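Local coordinates for glycoside hydrolase family protein (Novosphingobium sp. PP1Y, PDB 6Q2F), which probably releases terminal alpha-L-rhamnose from glycosides by hydrolysing the glycosidic bond, as a member of the alpha-L-rhamnosidase family, at residues A584-R589 and A608-N613; T621-M626 and I664-V669. One frame throughout, in Å; residues are numbered along the deposited sequence.

Contact 1. Residues A584-R589 and A608-N613; sequences ALEDHR and ALWTFN. With NA (sodium ion), chain B.
E586 and A608 meet beside the sodium site at the C-terminal end of the parallel strands of a (beta/alpha)8 barrel, the end where such barrels carry their active sites. E586 lies in the loop after strand 579-582, and A608 and W610 are among the last residues of the neighbouring parallel strand 604-610. Only E586 reaches across from its segment. With CG anti to the backbone N (chi1 -177°) and the chain extended beyond it, the carboxylate is carried away from the loop, and its two oxygens do different work. OE2 of E586 binds the sodium ion at 2.4 Å; D503, S504, E583 and E644 supply the other four ligand atoms. OE1 of E586 accepts a hydrogen bond of 2.6 Å from a water O, and that water in turn accepts one of 2.9 Å from NE1 of W610, approached in the plane of the indole ring. The direct separation of E586 OE1 and W610 NE1 is 4.3 Å, so the water is what links them. A608 adds no polar group: its CB sits over one face of the carboxylate, 3.5 Å from E586 OE2, and its methyl also touches E644, a second sodium ligand. E586 itself sits in a turn: it is the central residue of a classic gamma-turn (phi 71°, psi -55°), closed by a bond of 2.7 Å from D587 N to L585 O. Just beyond the turn, H588 ND1 donates to D587 OD1 at 2.6 Å, with that oxygen almost in the imidazole plane.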
# COMPACT_ATOMS: atom_id res chain seq x y z
N ALA A 584 0.54 -5.47 1.72
CA ALA A 584 -0.12 -5.34 3.01
C ALA A 584 -1.37 -4.48 2.93
O ALA A 584 -2.31 -4.82 2.21
CB ALA A 584 0.87 -4.80 4.06
N LEU A 585 -1.43 -3.40 3.70
CA LEU A 585 -2.55 -2.46 3.71
C LEU A 585 -2.67 -1.57 2.49
O LEU A 585 -3.72 -1.42 1.95
CB LEU A 585 -2.61 -1.65 5.00
CG LEU A 585 -2.52 -2.42 6.30
CD1 LEU A 585 -2.43 -1.51 7.49
CD2 LEU A 585 -3.65 -3.38 6.45
N GLU A 586 -1.54 -1.00 2.09
CA GLU A 586 -1.41 -0.16 0.90
C GLU A 586 -2.08 1.20 1.06
O GLU A 586 -1.42 2.24 0.87
CB GLU A 586 -1.97 -0.84 -0.36
CG GLU A 586 -1.78 0.02 -1.63
CD GLU A 586 -2.30 -0.63 -2.90
OE1 GLU A 586 -3.10 0.02 -3.58
OE2 GLU A 586 -1.90 -1.77 -3.22
N ASP A 587 -3.36 1.22 1.40
CA ASP A 587 -4.20 2.42 1.31
C ASP A 587 -4.81 2.72 2.68
O ASP A 587 -5.79 2.08 3.09
CB ASP A 587 -5.29 2.22 0.24
CG ASP A 587 -6.09 3.48 -0.05
OD1 ASP A 587 -5.75 4.56 0.49
OD2 ASP A 587 -7.06 3.39 -0.83
N HIS A 588 -4.23 3.71 3.37
CA HIS A 588 -4.68 4.16 4.70
C HIS A 588 -4.81 2.94 5.62
O HIS A 588 -3.85 2.16 5.74
CB HIS A 588 -5.94 4.98 4.56
CG HIS A 588 -5.75 6.24 3.79
ND1 HIS A 588 -5.72 6.28 2.41
CD2 HIS A 588 -5.55 7.51 4.20
CE1 HIS A 588 -5.53 7.52 2.01
NE2 HIS A 588 -5.42 8.29 3.07
N ARG A 589 -5.95 2.72 6.26
CA ARG A 589 -6.08 1.72 7.32
C ARG A 589 -7.35 0.92 7.08
O ARG A 589 -8.38 1.16 7.71
CB ARG A 589 -6.06 2.38 8.70
CG ARG A 589 -5.97 1.37 9.86
CD ARG A 589 -5.81 2.06 11.20
NE ARG A 589 -5.23 1.14 12.18
CZ ARG A 589 -4.89 1.47 13.43
NH1 ARG A 589 -5.09 2.71 13.88
NH2 ARG A 589 -4.36 0.55 14.22
N ALA A 608 2.94 -0.56 -3.65
CA ALA A 608 2.32 -0.09 -4.89
C ALA A 608 2.65 1.38 -5.10
O ALA A 608 2.95 2.12 -4.15
CB ALA A 608 0.78 -0.27 -4.87
N LEU A 609 2.61 1.81 -6.36
CA LEU A 609 2.67 3.24 -6.69
C LEU A 609 1.84 3.51 -7.92
O LEU A 609 2.03 2.86 -8.95
CB LEU A 609 4.10 3.75 -6.93
CG LEU A 609 3.99 5.22 -7.38
CD1 LEU A 609 3.66 6.18 -6.20
CD2 LEU A 609 5.21 5.73 -8.17
N TRP A 610 0.92 4.47 -7.82
CA TRP A 610 0.09 4.90 -8.93
C TRP A 610 0.74 6.08 -9.65
O TRP A 610 1.50 6.86 -9.06
CB TRP A 610 -1.30 5.31 -8.45
CG TRP A 610 -2.20 4.17 -8.07
CD1 TRP A 610 -1.84 3.02 -7.44
CD2 TRP A 610 -3.60 4.09 -8.29
NE1 TRP A 610 -2.93 2.22 -7.27
CE2 TRP A 610 -4.03 2.85 -7.79
CE3 TRP A 610 -4.54 4.94 -8.88
CZ2 TRP A 610 -5.36 2.45 -7.84
CZ3 TRP A 610 -5.86 4.53 -8.93
CH2 TRP A 610 -6.26 3.30 -8.42
N THR A 611 0.47 6.20 -10.95
CA THR A 611 0.86 7.40 -11.66
C THR A 611 0.13 8.60 -11.06
O THR A 611 -0.94 8.48 -10.46
CB THR A 611 0.55 7.27 -13.14
OG1 THR A 611 -0.86 7.28 -13.33
CG2 THR A 611 1.15 5.96 -13.68
N PHE A 612 0.74 9.77 -11.22
CA PHE A 612 0.18 10.98 -10.66
C PHE A 612 0.61 12.17 -11.50
O PHE A 612 1.69 12.16 -12.10
CB PHE A 612 0.63 11.17 -9.20
CG PHE A 612 2.13 11.21 -9.04
CD1 PHE A 612 2.85 10.04 -8.87
CD2 PHE A 612 2.81 12.42 -9.06
CE1 PHE A 612 4.22 10.07 -8.73
CE2 PHE A 612 4.20 12.47 -8.90
CZ PHE A 612 4.90 11.30 -8.75
N ASN A 613 -0.23 13.20 -11.52
CA ASN A 613 0.17 14.47 -12.12
C ASN A 613 1.25 15.15 -11.28
O ASN A 613 1.20 15.15 -10.04
CB ASN A 613 -1.04 15.39 -12.27
CG ASN A 613 -2.06 14.83 -13.24
OD1 ASN A 613 -1.69 14.30 -14.29
ND2 ASN A 613 -3.33 14.91 -12.88
NA NA B . -2.61 -3.76 -4.33
O HOH W 1 -3.02 -0.45 -6.09

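Contact 2. Residues T621-M626 and I664-V669; sequences TLIADM and IDLEFV
M626 and E667 make the closest approach between segments 621-626 and 664-669, through the selenium of a residue modelled as selenomethionine. M626 SE lies 3.7 Å from E667 CG and 3.8 Å from E667 CA, so it rests on the root and aliphatic part of the glutamate. The M626 side chain starts toward the facing helix and then bends at its last torsion (chi3 -71°), crossing E667 at about a right angle. The second touch is apolar and terminal: I623 CD1 meets L666 CD2 at 3.9 Å, again with the side chains roughly perpendicular. No hydrogen bond spans the two segments, and the 147 Å² they bury together, with 7.5 Å between M626 CA and E667 CA, describes a light contact made by a few side chains. Helices 620-636 and 657-670 are successive helices on the outside of the (beta/alpha)8 barrel, separated in sequence by barrel strand 642-649. Both also lean on strand 604-610, M626 against A607 and E667 against L609. Helix 657-670 is backed in turn by helix 712-726, on which F668 packs, its side chain pointing away from segment 621-626. The acid of E667 is directed to another partner: its chain runs extended beyond CG and OE1 is hydrogen-bonded to S645 OG on strand 642-649.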
# COMPACT_ATOMS: atom_id res chain seq x y z
N THR A 621 -0.15 7.75 0.88
CA THR A 621 -0.23 6.43 1.47
C THR A 621 0.66 5.43 0.74
O THR A 621 1.15 4.46 1.35
CB THR A 621 -1.69 5.94 1.49
OG1 THR A 621 -1.78 4.72 2.22
CG2 THR A 621 -2.24 5.75 0.07
N LEU A 622 0.91 5.66 -0.54
CA LEU A 622 1.73 4.76 -1.34
C LEU A 622 3.22 5.00 -1.10
O LEU A 622 4.02 4.08 -1.30
CB LEU A 622 1.38 4.92 -2.82
CG LEU A 622 -0.09 4.59 -3.15
CD1 LEU A 622 -0.35 4.58 -4.65
CD2 LEU A 622 -0.44 3.24 -2.57
N ILE A 623 3.60 6.22 -0.71
CA ILE A 623 4.97 6.46 -0.27
C ILE A 623 5.24 5.68 1.02
O ILE A 623 6.22 4.94 1.13
CB ILE A 623 5.21 7.97 -0.07
CG1 ILE A 623 4.92 8.78 -1.35
CG2 ILE A 623 6.60 8.22 0.50
CD1 ILE A 623 5.71 8.36 -2.59
N ALA A 624 4.35 5.83 2.01
CA ALA A 624 4.46 5.06 3.25
C ALA A 624 4.43 3.56 2.97
O ALA A 624 5.21 2.80 3.56
CB ALA A 624 3.33 5.45 4.21
N ASP A 625 3.56 3.13 2.05
CA ASP A 625 3.45 1.71 1.71
C ASP A 625 4.80 1.17 1.23
O ASP A 625 5.26 0.11 1.67
CB ASP A 625 2.37 1.52 0.64
CG ASP A 625 2.09 0.06 0.33
OD1 ASP A 625 2.23 -0.79 1.23
OD2 ASP A 625 1.73 -0.23 -0.84
N MSE A 626 5.45 1.90 0.32
CA MSE A 626 6.73 1.48 -0.23
C MSE A 626 7.86 1.58 0.79
O MSE A 626 8.77 0.75 0.82
CB MSE A 626 7.10 2.33 -1.45
CG MSE A 626 6.33 2.01 -2.73
SE MSE A 626 7.00 3.19 -4.20
CE MSE A 626 6.25 4.89 -3.62
N ILE A 664 8.88 5.47 -11.95
CA ILE A 664 9.76 4.37 -11.58
C ILE A 664 10.97 4.88 -10.81
O ILE A 664 11.51 4.17 -9.96
CB ILE A 664 10.19 3.58 -12.84
CG1 ILE A 664 10.43 2.11 -12.48
CG2 ILE A 664 11.40 4.21 -13.55
CD1 ILE A 664 9.12 1.34 -12.27
N ASP A 665 11.44 6.09 -11.13
CA ASP A 665 12.52 6.70 -10.36
C ASP A 665 12.07 6.98 -8.93
O ASP A 665 12.84 6.81 -7.98
CB ASP A 665 13.02 7.97 -11.06
CG ASP A 665 13.72 7.68 -12.40
OD1 ASP A 665 14.00 6.50 -12.72
OD2 ASP A 665 13.99 8.63 -13.16
N LEU A 666 10.81 7.38 -8.75
CA LEU A 666 10.31 7.58 -7.40
C LEU A 666 10.23 6.26 -6.64
O LEU A 666 10.59 6.20 -5.46
CB LEU A 666 8.95 8.28 -7.46
CG LEU A 666 8.26 8.40 -6.09
CD1 LEU A 666 9.10 9.31 -5.14
CD2 LEU A 666 6.84 8.94 -6.23
N GLU A 667 9.80 5.18 -7.30
CA GLU A 667 9.82 3.87 -6.66
C GLU A 667 11.25 3.47 -6.29
O GLU A 667 11.51 2.95 -5.20
CB GLU A 667 9.22 2.83 -7.58
CG GLU A 667 7.75 3.04 -7.86
CD GLU A 667 7.22 2.00 -8.82
OE1 GLU A 667 7.70 0.85 -8.77
OE2 GLU A 667 6.34 2.35 -9.62
N PHE A 668 12.18 3.68 -7.23
CA PHE A 668 13.57 3.32 -6.98
C PHE A 668 14.13 4.06 -5.77
O PHE A 668 14.71 3.44 -4.87
CB PHE A 668 14.39 3.61 -8.23
CG PHE A 668 14.21 2.58 -9.33
CD1 PHE A 668 14.06 1.24 -9.03
CD2 PHE A 668 14.22 2.96 -10.66
CE1 PHE A 668 13.92 0.29 -10.01
CE2 PHE A 668 14.05 2.02 -11.67
CZ PHE A 668 13.91 0.68 -11.34
N VAL A 669 13.94 5.38 -5.71
CA VAL A 669 14.58 6.16 -4.64
C VAL A 669 13.88 5.94 -3.29
O VAL A 669 14.45 6.24 -2.25
CB VAL A 669 14.62 7.65 -5.02
CG1 VAL A 669 13.29 8.35 -4.73
CG2 VAL A 669 15.80 8.34 -4.32

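Overall arrangement
Contacts 1 and 2 have centres 9 Å apart. Contact 1 lies at the end of strand 604-610 and the loop after strand 579-582, and meets the sodium through E586; contact 2 lies in the helices outside them, with the M626 side chain about 11 Å from the ion. Helix 620-636 joins them. T621 OG1 probably hydrogen-bonds both E586 O (2.8 Å) and H588 N (2.9 Å), which ties the loop bearing the metal ligand to the helix. At the strand, D625 OD2 packs 3.1 Å from A608 N, and L622 CD1 packs 3.4 Å from W610 N. Helix 657-670 reaches segment 608-613 too, with L666 touching L609 and F612.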